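Side-chain contacts in protein involved in catabolism of external DNA (Legionella pneumophila subsp. pneumophila, PDB 2OO3), which probably methylates N6 of an adenine in 23S ribosomal RNA, with S-adenosyl-L-methionine as the methyl donor: residues D16-I21 with K254-T259; R25-L30 with N108-Q113; I84-Q89 with Y98-P103; Y104-Q109 with D114-C119. All blocks are in the same frame, centred on the assembly; numbering follows the deposited sequence.

Overall arrangement
Each of the four contacts involves at least one helix of a Rossmann-like methyltransferase fold. Interactions 1, 3 and 4 are buried and wholly apolar across their segments, whereas interaction 2, nearer the surface, is only partly buried and brings in a glutamine amide. Helix 14-30 serves interactions 1 and 2, meeting a C-terminal helix with its early turns and the end of helix 102-109 with its last ones. Interactions 2 and 4 share N108 and Q109 and lie about 9 Å apart, centre to centre. Interaction 3 leads into the same helix, and Q89 ties it to Y104 and N108 by probable hydrogen bonds. H20 meets Y99 and F105, linking interaction 1 to interactions 3 and 4.

Interaction 1: D16-I21 with K254-T259; sequences DVIKHI and KLVLET
I18 and I21 face V256 and L257 across two helical segments, 16-21 and 254-259, which run nearly antiparallel at 161° with their axes 11.2 Å apart. At that spacing the ends of the side chains have to bridge the gap. I18 sets out alongside the opposite helix rather than at it, but CG1 lies anti to the backbone N (chi1 -180°) and the next torsion carries CD1 across. This methyl comes to 3.5 Å from L257 CD2, the one branch of that leucine that takes part. It also lies 4.0 Å from V256 CG1, so a single methyl touches both partners. I21 points directly at helix 254-259, and its branch methyl CG2 approaches V256 CG1 to 3.8 Å and V256 CG2 to 4.0 Å, the two side chains lying alongside each other and running opposite ways. V256 CG1 is thus shared by both isoleucines. The arrangement pairs two helices of the Rossmann-like fold, one preceding the first strand of the main sheet and the other preceding its last, 270-275. L260 of helix 249-263 also touches V17 and I18, and F80 and Y83 pack on I21. K19 turns from the interface: its NZ bonds D16 OD1 at 3.1 Å, nearly in line with the C-O bond, and also forms a salt bridge with D166, the predicted proton acceptor.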
loop_
_atom_site.group_PDB
_atom_site.type_symbol
_atom_site.label_atom_id
_atom_site.label_comp_id
_atom_site.label_asym_id
_atom_site.label_seq_id
_atom_site.Cartn_x
_atom_site.Cartn_y
_atom_site.Cartn_z
ATOM N N ASP A 16 1.484 1.653 -7.716
ATOM C CA ASP A 16 2.569 1.385 -6.759
ATOM C C ASP A 16 3.044 2.655 -6.083
ATOM O O ASP A 16 3.282 2.684 -4.895
ATOM C CB ASP A 16 3.755 0.707 -7.444
ATOM C CG ASP A 16 3.650 -0.830 -7.418
ATOM O OD1 ASP A 16 2.651 -1.365 -6.868
ATOM O OD2 ASP A 16 4.583 -1.493 -7.950
ATOM N N VAL A 17 3.203 3.723 -6.851
ATOM C CA VAL A 17 3.731 4.949 -6.278
ATOM C C VAL A 17 2.818 5.465 -5.163
ATOM O O VAL A 17 3.271 5.684 -4.011
ATOM C CB VAL A 17 3.958 6.048 -7.353
ATOM C CG1 VAL A 17 4.343 7.391 -6.669
ATOM C CG2 VAL A 17 5.052 5.612 -8.312
ATOM N N ILE A 18 1.523 5.631 -5.470
ATOM C CA ILE A 18 0.635 6.145 -4.431
ATOM C C ILE A 18 0.454 5.164 -3.262
ATOM O O ILE A 18 0.430 5.558 -2.078
ATOM C CB ILE A 18 -0.721 6.674 -4.960
ATOM C CG1 ILE A 18 -1.586 7.204 -3.780
ATOM C CG2 ILE A 18 -1.502 5.594 -5.680
ATOM C CD1 ILE A 18 -0.941 8.394 -2.951
ATOM N N LYS A 19 0.356 3.884 -3.567
ATOM C CA LYS A 19 0.220 2.880 -2.505
ATOM C C LYS A 19 1.446 2.857 -1.566
ATOM O O LYS A 19 1.316 2.783 -0.324
ATOM C CB LYS A 19 -0.104 1.519 -3.146
ATOM C CG LYS A 19 0.602 0.325 -2.624
ATOM C CD LYS A 19 0.299 -0.981 -3.419
ATOM C CE LYS A 19 -0.004 -0.761 -4.899
ATOM N NZ LYS A 19 -0.152 -2.062 -5.616
ATOM N N HIS A 20 2.641 2.926 -2.141
ATOM C CA HIS A 20 3.851 2.817 -1.326
ATOM C C HIS A 20 4.174 4.090 -0.546
ATOM O O HIS A 20 4.646 4.011 0.568
ATOM C CB HIS A 20 5.035 2.358 -2.171
ATOM C CG HIS A 20 4.918 0.929 -2.629
ATOM N ND1 HIS A 20 5.482 0.476 -3.804
ATOM C CD2 HIS A 20 4.322 -0.153 -2.057
ATOM C CE1 HIS A 20 5.248 -0.820 -3.936
ATOM N NE2 HIS A 20 4.539 -1.223 -2.896
ATOM N N ILE A 21 3.887 5.261 -1.113
ATOM C CA ILE A 21 4.065 6.487 -0.351
ATOM C C ILE A 21 3.095 6.473 0.816
ATOM O O ILE A 21 3.485 6.840 1.945
ATOM C CB ILE A 21 3.822 7.760 -1.214
ATOM C CG1 ILE A 21 4.853 7.790 -2.346
ATOM C CG2 ILE A 21 3.895 9.029 -0.330
ATOM C CD1 ILE A 21 4.586 8.880 -3.418
ATOM N N LYS A 254 -3.139 14.676 1.061
ATOM C CA LYS A 254 -3.562 15.696 0.105
ATOM C C LYS A 254 -2.372 16.358 -0.600
ATOM O O LYS A 254 -2.403 16.548 -1.814
ATOM C CB LYS A 254 -4.419 16.754 0.815
ATOM C CG LYS A 254 -5.109 17.783 -0.126
ATOM C CD LYS A 254 -5.999 18.737 0.695
ATOM C CE LYS A 254 -6.634 19.856 -0.153
ATOM N NZ LYS A 254 -5.528 20.646 -0.762
ATOM N N LEU A 255 -1.339 16.719 0.165
ATOM C CA LEU A 255 -0.111 17.266 -0.422
ATOM C C LEU A 255 0.513 16.232 -1.357
ATOM O O LEU A 255 0.952 16.566 -2.460
ATOM C CB LEU A 255 0.926 17.698 0.635
ATOM C CG LEU A 255 2.247 18.296 0.044
ATOM C CD1 LEU A 255 2.038 19.372 -1.030
ATOM C CD2 LEU A 255 3.218 18.830 1.121
ATOM N N VAL A 256 0.547 14.974 -0.926
ATOM C CA VAL A 256 1.161 13.946 -1.757
ATOM C C VAL A 256 0.388 13.846 -3.088
ATOM O O VAL A 256 0.980 13.895 -4.169
ATOM C CB VAL A 256 1.170 12.571 -1.047
ATOM C CG1 VAL A 256 1.522 11.408 -2.061
ATOM C CG2 VAL A 256 2.163 12.577 0.153
ATOM N N LEU A 257 -0.933 13.683 -2.993
ATOM C CA LEU A 257 -1.777 13.506 -4.184
ATOM C C LEU A 257 -1.708 14.708 -5.121
ATOM O O LEU A 257 -1.630 14.525 -6.336
ATOM C CB LEU A 257 -3.236 13.223 -3.800
ATOM C CG LEU A 257 -3.494 11.893 -3.073
ATOM C CD1 LEU A 257 -4.886 11.881 -2.403
ATOM C CD2 LEU A 257 -3.367 10.716 -4.053
ATOM N N GLU A 258 -1.722 15.929 -4.574
ATOM C CA GLU A 258 -1.539 17.120 -5.419
ATOM C C GLU A 258 -0.233 17.048 -6.169
ATOM O O GLU A 258 -0.195 17.322 -7.370
ATOM C CB GLU A 258 -1.493 18.414 -4.613
ATOM C CG GLU A 258 -2.720 18.777 -3.822
ATOM C CD GLU A 258 -2.549 20.182 -3.244
ATOM O OE1 GLU A 258 -3.340 20.573 -2.357
ATOM O OE2 GLU A 258 -1.601 20.889 -3.707
ATOM N N THR A 259 0.857 16.724 -5.461
ATOM C CA THR A 259 2.163 16.565 -6.119
ATOM C C THR A 259 2.139 15.518 -7.244
ATOM O O THR A 259 2.638 15.768 -8.352
ATOM C CB THR A 259 3.295 16.243 -5.101
ATOM O OG1 THR A 259 3.305 17.259 -4.103
ATOM C CG2 THR A 259 4.632 16.235 -5.758
#

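Interaction 2: R25-L30 with N108-Q113; sequences RLLAYL and NQLRSQ
L27 and Q109 form the close part of this contact, where the helix ending at L30 meets the last turn of helix 102-109. The leucine points at the glutamine, whose chain is extended beyond CG and runs slantwise over it. The closest approach is 3.4 Å, between L27 CD1 and Q109 OE1, and the amide carbon Q109 CD lies 3.8 Å from L27 CB. OE1 is therefore pressed against hydrocarbon and has no polar partner in the model. The other end of the amide is held, since NE2 donates to T24 O, one turn before A28. In this position Q109 NE2 lies 3.8 Å from CB of the partly exposed A28; it is also near A28 N, but both are donors and do not bond. L110, the first residue to leave the helix, adds a second apolar touch, with its CD2 3.8 Å from L27 CD2 and one leucine lying across the other. Y39 touches both of them. Farther along, the packing thins. The R111 side chain comes no nearer than 4.6 Å to segment 25-30; its guanidinium is engaged instead by K33 O, K35 O and D114, with Q113 NE2 above one face, offset toward its rim. R25 likewise spends its charge outside the contact, on E82 and E252. Two helices packed side by side over strand 38-41 in this way, each leading into a parallel strand of the sheet, are characteristic of the Rossmann-like fold of S-adenosyl-L-methionine-dependent methyltransferases.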
loop_
_atom_site.group_PDB
_atom_site.type_symbol
_atom_site.label_atom_id
_atom_site.label_comp_id
_atom_site.label_asym_id
_atom_site.label_seq_id
_atom_site.Cartn_x
_atom_site.Cartn_y
_atom_site.Cartn_z
ATOM N N ARG A 25 3.945 6.696 4.921
ATOM C CA ARG A 25 3.410 7.736 5.826
ATOM C C ARG A 25 2.758 7.037 7.014
ATOM O O ARG A 25 2.899 7.479 8.171
ATOM C CB ARG A 25 2.400 8.639 5.090
ATOM C CG ARG A 25 3.020 9.371 3.879
ATOM C CD ARG A 25 3.627 10.745 4.211
ATOM N NE ARG A 25 4.194 10.935 5.548
ATOM C CZ ARG A 25 5.499 10.969 5.834
ATOM N NH1 ARG A 25 6.422 10.770 4.918
ATOM N NH2 ARG A 25 5.884 11.173 7.066
ATOM N N LEU A 26 2.107 5.897 6.748
ATOM C CA LEU A 26 1.473 5.128 7.827
ATOM C C LEU A 26 2.530 4.576 8.779
ATOM O O LEU A 26 2.362 4.655 9.990
ATOM C CB LEU A 26 0.587 3.994 7.266
ATOM C CG LEU A 26 -0.632 4.511 6.458
ATOM C CD1 LEU A 26 -1.335 3.323 5.851
ATOM C CD2 LEU A 26 -1.611 5.325 7.381
ATOM N N LEU A 27 3.620 4.053 8.220
ATOM C CA LEU A 27 4.732 3.494 9.008
ATOM C C LEU A 27 5.435 4.567 9.837
ATOM O O LEU A 27 5.695 4.364 11.022
ATOM C CB LEU A 27 5.738 2.783 8.105
ATOM C CG LEU A 27 5.215 1.466 7.467
ATOM C CD1 LEU A 27 6.211 1.044 6.414
ATOM C CD2 LEU A 27 5.010 0.355 8.467
ATOM N N ALA A 28 5.680 5.721 9.210
ATOM C CA ALA A 28 6.265 6.882 9.873
ATOM C C ALA A 28 5.428 7.328 11.060
ATOM O O ALA A 28 5.994 7.728 12.088
ATOM C CB ALA A 28 6.454 8.043 8.898
ATOM N N TYR A 29 4.097 7.253 10.948
ATOM C CA TYR A 29 3.248 7.691 12.069
ATOM C C TYR A 29 3.271 6.699 13.199
ATOM O O TYR A 29 3.454 7.067 14.380
ATOM C CB TYR A 29 1.794 7.833 11.650
ATOM C CG TYR A 29 0.888 8.230 12.811
ATOM C CD1 TYR A 29 0.836 9.558 13.248
ATOM C CD2 TYR A 29 0.073 7.281 13.466
ATOM C CE1 TYR A 29 -0.013 9.945 14.294
ATOM C CE2 TYR A 29 -0.779 7.651 14.516
ATOM C CZ TYR A 29 -0.828 8.992 14.909
ATOM O OH TYR A 29 -1.667 9.399 15.949
ATOM N N LEU A 30 3.060 5.431 12.846
ATOM C CA LEU A 30 2.861 4.408 13.874
ATOM C C LEU A 30 4.101 4.133 14.686
ATOM O O LEU A 30 4.005 3.781 15.869
ATOM C CB LEU A 30 2.320 3.117 13.266
ATOM C CG LEU A 30 0.847 3.139 12.843
ATOM C CD1 LEU A 30 0.517 1.800 12.199
ATOM C CD2 LEU A 30 -0.033 3.375 14.018
ATOM N N ASN A 108 12.462 -1.484 6.098
ATOM C CA ASN A 108 13.271 -0.288 6.298
ATOM C C ASN A 108 12.781 0.634 7.397
ATOM O O ASN A 108 13.592 1.149 8.164
ATOM C CB ASN A 108 13.472 0.494 4.989
ATOM C CG ASN A 108 14.725 0.067 4.274
ATOM O OD1 ASN A 108 15.832 0.543 4.585
ATOM N ND2 ASN A 108 14.583 -0.892 3.367
ATOM N N GLN A 109 11.476 0.845 7.493
ATOM C CA GLN A 109 10.946 1.772 8.480
ATOM C C GLN A 109 10.582 1.211 9.866
ATOM O O GLN A 109 10.495 1.969 10.858
ATOM C CB GLN A 109 9.726 2.441 7.884
ATOM C CG GLN A 109 10.081 3.691 7.073
ATOM C CD GLN A 109 8.844 4.271 6.481
ATOM O OE1 GLN A 109 8.266 3.675 5.589
ATOM N NE2 GLN A 109 8.376 5.376 7.027
ATOM N N LEU A 110 10.326 -0.084 9.936
ATOM C CA LEU A 110 9.952 -0.708 11.197
ATOM C C LEU A 110 11.164 -0.917 12.097
ATOM O O LEU A 110 12.297 -0.676 11.665
ATOM C CB LEU A 110 9.172 -2.013 10.955
ATOM C CG LEU A 110 7.738 -1.751 10.443
ATOM C CD1 LEU A 110 7.041 -3.068 10.114
ATOM C CD2 LEU A 110 6.926 -1.014 11.467
ATOM N N ARG A 111 10.919 -1.342 13.345
ATOM C CA ARG A 111 11.978 -1.422 14.354
ATOM C C ARG A 111 12.230 -2.870 14.777
ATOM O O ARG A 111 11.411 -3.758 14.516
ATOM C CB ARG A 111 11.580 -0.558 15.560
ATOM C CG ARG A 111 11.268 0.834 15.094
ATOM C CD ARG A 111 10.185 1.515 15.841
ATOM N NE ARG A 111 8.947 0.749 16.018
ATOM C CZ ARG A 111 8.036 1.097 16.920
ATOM N NH1 ARG A 111 8.267 2.185 17.652
ATOM N NH2 ARG A 111 6.928 0.386 17.112
ATOM N N SER A 112 13.351 -3.105 15.455
ATOM C CA SER A 112 13.665 -4.443 15.933
ATOM C C SER A 112 12.592 -4.992 16.842
ATOM O O SER A 112 12.408 -6.216 16.890
ATOM C CB SER A 112 15.014 -4.462 16.662
ATOM O OG SER A 112 15.049 -3.462 17.662
ATOM N N GLN A 113 11.860 -4.122 17.557
ATOM C CA GLN A 113 10.811 -4.630 18.474
ATOM C C GLN A 113 9.516 -5.062 17.764
ATOM O O GLN A 113 8.637 -5.666 18.367
ATOM C CB GLN A 113 10.456 -3.578 19.545
ATOM C CG GLN A 113 9.735 -2.377 18.923
ATOM C CD GLN A 113 9.539 -1.249 19.881
ATOM O OE1 GLN A 113 8.711 -1.357 20.801
ATOM N NE2 GLN A 113 10.280 -0.137 19.684
#

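Interaction 3: I84-Q89 with Y98-P103; sequences ISVIKQ and YYPGSP
V86 and I87 meet Y99 and P100 where helix 84-89 crosses strand 98-100 at 138°, the axes 8.0 Å apart. The backbones come nearest at I87 CA and Y99 CA, 6.5 Å apart. P100 turns its ring toward the helix and is touched by both aliphatic residues. V86 CG1 reaches P100 CG at 3.9 Å, its side chain slanting across the ring. I87 comes in roughly perpendicular to it and places CG1 4.0 Å from P100 CD. With CG1 anti to the carbonyl carbon (chi1 -66°) and the chain extended beyond it, I87 CD1 goes on to a longer, oblique contact of 4.3 Å with Y99 CE1. Y99 leaves the backbone away from the helix, yet its ring comes back alongside the proline: CD of the neighbouring P100 lies 3.5 Å above the Y99 ring plane, offset toward the rim. The phenol oxygen is tied to H20 ND1 and Y83 OH, which fixes the far end of the ring beside a predicted S-adenosyl-L-methionine-binding residue. G101 then takes the N-cap position, and S102, predicted to bind the same cofactor, begins the next helix. The contact lies in the excursion between strands 38-41 and 115-119 of the main sheet. Strand 98-100 pairs antiparallel with 48-50, I66 and W70 of helix 66-71 cover I87, and Y104 and F105 of helix 102-109 close over V86.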
loop_
_atom_site.group_PDB
_atom_site.type_symbol
_atom_site.label_atom_id
_atom_site.label_comp_id
_atom_site.label_asym_id
_atom_site.label_seq_id
_atom_site.Cartn_x
_atom_site.Cartn_y
_atom_site.Cartn_z
ATOM N N ILE A 84 11.493 7.915 -1.160
ATOM C CA ILE A 84 12.691 8.074 -1.958
ATOM C C ILE A 84 13.921 7.404 -1.350
ATOM O O ILE A 84 14.722 6.823 -2.072
ATOM C CB ILE A 84 12.959 9.598 -2.282
ATOM C CG1 ILE A 84 11.822 10.167 -3.175
ATOM C CG2 ILE A 84 14.316 9.813 -3.005
ATOM C CD1 ILE A 84 11.671 9.489 -4.566
ATOM N N SER A 85 14.110 7.528 -0.038
ATOM C CA SER A 85 15.334 6.996 0.582
ATOM C C SER A 85 15.402 5.486 0.394
ATOM O O SER A 85 16.479 4.955 0.178
ATOM C CB SER A 85 15.446 7.334 2.072
ATOM O OG SER A 85 14.524 6.563 2.797
ATOM N N VAL A 86 14.256 4.801 0.454
ATOM C CA VAL A 86 14.262 3.340 0.240
ATOM C C VAL A 86 14.623 2.967 -1.218
ATOM O O VAL A 86 15.364 1.988 -1.476
ATOM C CB VAL A 86 12.914 2.695 0.672
ATOM C CG1 VAL A 86 12.876 1.205 0.358
ATOM C CG2 VAL A 86 12.681 2.911 2.148
ATOM N N ILE A 87 14.086 3.726 -2.170
ATOM C CA ILE A 87 14.382 3.500 -3.582
ATOM C C ILE A 87 15.873 3.787 -3.854
ATOM O O ILE A 87 16.530 3.078 -4.635
ATOM C CB ILE A 87 13.471 4.362 -4.468
ATOM C CG1 ILE A 87 12.014 3.887 -4.309
ATOM C CG2 ILE A 87 13.836 4.261 -5.974
ATOM C CD1 ILE A 87 11.110 4.934 -4.566
ATOM N N LYS A 88 16.387 4.826 -3.208
ATOM C CA LYS A 88 17.829 5.131 -3.276
ATOM C C LYS A 88 18.641 3.942 -2.751
ATOM O O LYS A 88 19.622 3.536 -3.379
ATOM C CB LYS A 88 18.131 6.384 -2.445
ATOM C CG LYS A 88 19.532 6.961 -2.679
ATOM C CD LYS A 88 19.668 8.391 -2.043
ATOM C CE LYS A 88 18.824 9.460 -2.758
ATOM N NZ LYS A 88 18.907 10.813 -2.030
ATOM N N GLN A 89 18.218 3.382 -1.613
ATOM C CA GLN A 89 18.967 2.334 -0.918
ATOM C C GLN A 89 19.076 1.087 -1.741
ATOM O O GLN A 89 20.146 0.488 -1.820
ATOM C CB GLN A 89 18.256 1.934 0.370
ATOM C CG GLN A 89 19.054 0.930 1.205
ATOM C CD GLN A 89 18.168 0.173 2.123
ATOM O OE1 GLN A 89 17.543 -0.783 1.724
ATOM N NE2 GLN A 89 18.073 0.627 3.364
ATOM N N TYR A 98 16.123 -1.425 -9.793
ATOM C CA TYR A 98 15.230 -2.173 -8.906
ATOM C C TYR A 98 14.157 -1.273 -8.332
ATOM O O TYR A 98 14.414 -0.100 -7.991
ATOM C CB TYR A 98 16.020 -2.841 -7.762
ATOM C CG TYR A 98 16.403 -4.270 -8.110
ATOM C CD1 TYR A 98 15.701 -5.350 -7.577
ATOM C CD2 TYR A 98 17.426 -4.531 -9.041
ATOM C CE1 TYR A 98 16.055 -6.694 -7.938
ATOM C CE2 TYR A 98 17.774 -5.854 -9.408
ATOM C CZ TYR A 98 17.087 -6.907 -8.854
ATOM O OH TYR A 98 17.424 -8.204 -9.228
ATOM N N TYR A 99 12.956 -1.816 -8.217
ATOM C CA TYR A 99 11.913 -1.167 -7.426
ATOM C C TYR A 99 11.543 -2.058 -6.213
ATOM O O TYR A 99 11.324 -3.260 -6.389
ATOM C CB TYR A 99 10.668 -0.887 -8.315
ATOM C CG TYR A 99 9.600 -0.084 -7.591
ATOM C CD1 TYR A 99 9.754 1.280 -7.402
ATOM C CD2 TYR A 99 8.472 -0.705 -7.057
ATOM C CE1 TYR A 99 8.789 2.019 -6.737
ATOM C CE2 TYR A 99 7.511 0.020 -6.353
ATOM C CZ TYR A 99 7.682 1.392 -6.221
ATOM O OH TYR A 99 6.788 2.124 -5.511
ATOM N N PRO A 100 11.470 -1.473 -4.992
ATOM C CA PRO A 100 11.122 -2.291 -3.825
ATOM C C PRO A 100 9.636 -2.614 -3.749
ATOM O O PRO A 100 8.789 -1.819 -4.190
ATOM C CB PRO A 100 11.545 -1.425 -2.629
ATOM C CG PRO A 100 11.953 -0.100 -3.157
ATOM C CD PRO A 100 11.681 -0.059 -4.643
ATOM N N GLY A 101 9.311 -3.782 -3.216
ATOM C CA GLY A 101 7.914 -4.093 -2.947
ATOM C C GLY A 101 7.603 -3.585 -1.555
ATOM O O GLY A 101 8.520 -3.190 -0.832
ATOM N N SER A 102 6.330 -3.609 -1.165
ATOM C CA SER A 102 5.910 -3.153 0.146
ATOM C C SER A 102 6.690 -3.785 1.316
ATOM O O SER A 102 7.056 -3.071 2.273
ATOM C CB SER A 102 4.373 -3.266 0.309
ATOM O OG SER A 102 3.988 -4.624 0.320
ATOM N N PRO A 103 7.012 -5.090 1.246
ATOM C CA PRO A 103 7.811 -5.623 2.378
ATOM C C PRO A 103 9.187 -4.941 2.550
ATOM O O PRO A 103 9.617 -4.764 3.669
ATOM C CB PRO A 103 8.033 -7.100 1.975
ATOM C CG PRO A 103 6.913 -7.419 1.089
ATOM C CD PRO A 103 6.736 -6.163 0.258
#

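Interaction 4: Y104-Q109 with D114-C119; sequences YFAINQ and DRLYLC
L116 reaches from its strand into the side of helix 102-109 and touches I107 and A106 with one methyl. Its CD2 lies 3.5 Å from I107 CG1, the two side chains set nearly square to each other, and 4.0 Å from A106 CB. I107 N is also 4.0 Å from L116 CD2, so the methyl rests against the helix backbone itself. With CG anti to its carbonyl carbon (chi1 -66°) and chi2 at 75°, L116 presents this branch to the helix. In the next shell L110 lies on L116, V139 and F135 pack on I107, and Y39 covers A106. Strand 115-119 is held between 38-41 and 139-142 by backbone hydrogen bonds, and helix 102-109 is the last in the long crossover connection to it from 38-41. Polar groups work farther out: N108 ND2 donates almost straight (174°) to Y104 O at 3.0 Å, on the opposite face of that carbonyl from N108 N, while N108 OD1 accepts from Q89 NE2. D114 accepts from L37 N and R111 NE. Across the segments the contact is apolar van der Waals packing; the side-chain bonds of Y104, N108 and Q109 go to other partners.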
loop_
_atom_site.group_PDB
_atom_site.type_symbol
_atom_site.label_atom_id
_atom_site.label_comp_id
_atom_site.label_asym_id
_atom_site.label_seq_id
_atom_site.Cartn_x
_atom_site.Cartn_y
_atom_site.Cartn_z
ATOM N N TYR A 104 9.836 -4.561 1.444
ATOM C CA TYR A 104 11.121 -3.860 1.489
ATOM C C TYR A 104 10.979 -2.468 2.112
ATOM O O TYR A 104 11.827 -2.053 2.914
ATOM C CB TYR A 104 11.750 -3.801 0.079
ATOM C CG TYR A 104 13.228 -3.489 0.096
ATOM C CD1 TYR A 104 14.178 -4.518 0.050
ATOM C CD2 TYR A 104 13.680 -2.172 0.119
ATOM C CE1 TYR A 104 15.559 -4.246 0.100
ATOM C CE2 TYR A 104 15.077 -1.883 0.119
ATOM C CZ TYR A 104 15.988 -2.931 0.122
ATOM O OH TYR A 104 17.337 -2.666 0.129
ATOM N N PHE A 105 9.900 -1.750 1.808
ATOM C CA PHE A 105 9.617 -0.513 2.565
ATOM C C PHE A 105 9.426 -0.773 4.069
ATOM O O PHE A 105 9.994 -0.046 4.930
ATOM C CB PHE A 105 8.389 0.213 1.966
ATOM C CG PHE A 105 8.637 0.782 0.578
ATOM C CD1 PHE A 105 9.360 1.980 0.414
ATOM C CD2 PHE A 105 8.142 0.144 -0.546
ATOM C CE1 PHE A 105 9.588 2.512 -0.879
ATOM C CE2 PHE A 105 8.357 0.679 -1.846
ATOM C CZ PHE A 105 9.089 1.851 -1.997
ATOM N N ALA A 106 8.619 -1.773 4.414
ATOM C CA ALA A 106 8.295 -2.015 5.828
ATOM C C ALA A 106 9.532 -2.390 6.668
ATOM O O ALA A 106 9.733 -1.918 7.793
ATOM C CB ALA A 106 7.179 -3.078 5.949
ATOM N N ILE A 107 10.379 -3.236 6.100
ATOM C CA ILE A 107 11.587 -3.653 6.779
ATOM C C ILE A 107 12.495 -2.451 7.007
ATOM O O ILE A 107 13.184 -2.371 8.011
ATOM C CB ILE A 107 12.293 -4.789 5.977
ATOM C CG1 ILE A 107 11.491 -6.088 6.104
ATOM C CG2 ILE A 107 13.653 -5.046 6.541
ATOM C CD1 ILE A 107 11.896 -7.235 5.069
ATOM N N ASN A 108 12.462 -1.484 6.098
ATOM C CA ASN A 108 13.271 -0.288 6.298
ATOM C C ASN A 108 12.781 0.634 7.397
ATOM O O ASN A 108 13.592 1.149 8.164
ATOM C CB ASN A 108 13.472 0.494 4.989
ATOM C CG ASN A 108 14.725 0.067 4.274
ATOM O OD1 ASN A 108 15.832 0.543 4.585
ATOM N ND2 ASN A 108 14.583 -0.892 3.367
ATOM N N GLN A 109 11.476 0.845 7.493
ATOM C CA GLN A 109 10.946 1.772 8.480
ATOM C C GLN A 109 10.582 1.211 9.866
ATOM O O GLN A 109 10.495 1.969 10.858
ATOM C CB GLN A 109 9.726 2.441 7.884
ATOM C CG GLN A 109 10.081 3.691 7.073
ATOM C CD GLN A 109 8.844 4.271 6.481
ATOM O OE1 GLN A 109 8.266 3.675 5.589
ATOM N NE2 GLN A 109 8.376 5.376 7.027
ATOM N N ASP A 114 9.374 -4.726 16.498
ATOM C CA ASP A 114 8.095 -4.926 15.806
ATOM C C ASP A 114 8.057 -6.334 15.279
ATOM O O ASP A 114 9.062 -7.058 15.346
ATOM C CB ASP A 114 7.925 -3.889 14.674
ATOM C CG ASP A 114 7.915 -2.458 15.200
ATOM O OD1 ASP A 114 7.291 -2.226 16.274
ATOM O OD2 ASP A 114 8.519 -1.547 14.560
ATOM N N ARG A 115 6.923 -6.756 14.748
ATOM C CA ARG A 115 6.855 -8.098 14.159
ATOM C C ARG A 115 6.182 -8.020 12.820
ATOM O O ARG A 115 5.032 -7.543 12.736
ATOM C CB ARG A 115 6.069 -9.056 15.056
ATOM C CG ARG A 115 5.964 -10.447 14.512
ATOM C CD ARG A 115 5.521 -11.442 15.593
ATOM N NE ARG A 115 4.229 -11.061 16.152
ATOM C CZ ARG A 115 3.062 -11.628 15.847
ATOM N NH1 ARG A 115 2.996 -12.632 14.974
ATOM N NH2 ARG A 115 1.953 -11.180 16.429
ATOM N N LEU A 116 6.890 -8.477 11.784
ATOM C CA LEU A 116 6.359 -8.451 10.407
ATOM C C LEU A 116 5.909 -9.845 10.038
ATOM O O LEU A 116 6.640 -10.824 10.212
ATOM C CB LEU A 116 7.412 -7.985 9.380
ATOM C CG LEU A 116 7.936 -6.531 9.443
ATOM C CD1 LEU A 116 8.910 -6.329 10.604
ATOM C CD2 LEU A 116 8.579 -6.148 8.104
ATOM N N TYR A 117 4.722 -9.929 9.474
ATOM C CA TYR A 117 4.205 -11.177 9.033
ATOM C C TYR A 117 3.773 -11.013 7.568
ATOM O O TYR A 117 2.824 -10.263 7.249
ATOM C CB TYR A 117 3.034 -11.529 9.924
ATOM C CG TYR A 117 2.596 -12.948 9.827
ATOM C CD1 TYR A 117 2.814 -13.842 10.896
ATOM C CD2 TYR A 117 1.931 -13.417 8.687
ATOM C CE1 TYR A 117 2.377 -15.153 10.817
ATOM C CE2 TYR A 117 1.495 -14.725 8.609
ATOM C CZ TYR A 117 1.723 -15.574 9.676
ATOM O OH TYR A 117 1.277 -16.843 9.613
ATOM N N LEU A 118 4.468 -11.708 6.674
ATOM C CA LEU A 118 4.273 -11.507 5.247
ATOM C C LEU A 118 3.695 -12.767 4.623
ATOM O O LEU A 118 4.253 -13.855 4.807
ATOM C CB LEU A 118 5.615 -11.195 4.575
ATOM C CG LEU A 118 6.443 -10.052 5.197
ATOM C CD1 LEU A 118 7.841 -9.916 4.566
ATOM C CD2 LEU A 118 5.641 -8.675 5.168
ATOM N N CYS A 119 2.609 -12.621 3.871
ATOM C CA CYS A 119 1.927 -13.791 3.276
ATOM C C CYS A 119 2.026 -13.719 1.772
ATOM O O CYS A 119 1.779 -12.660 1.189
ATOM C CB CYS A 119 0.436 -13.830 3.639
ATOM S SG CYS A 119 0.075 -13.885 5.444
#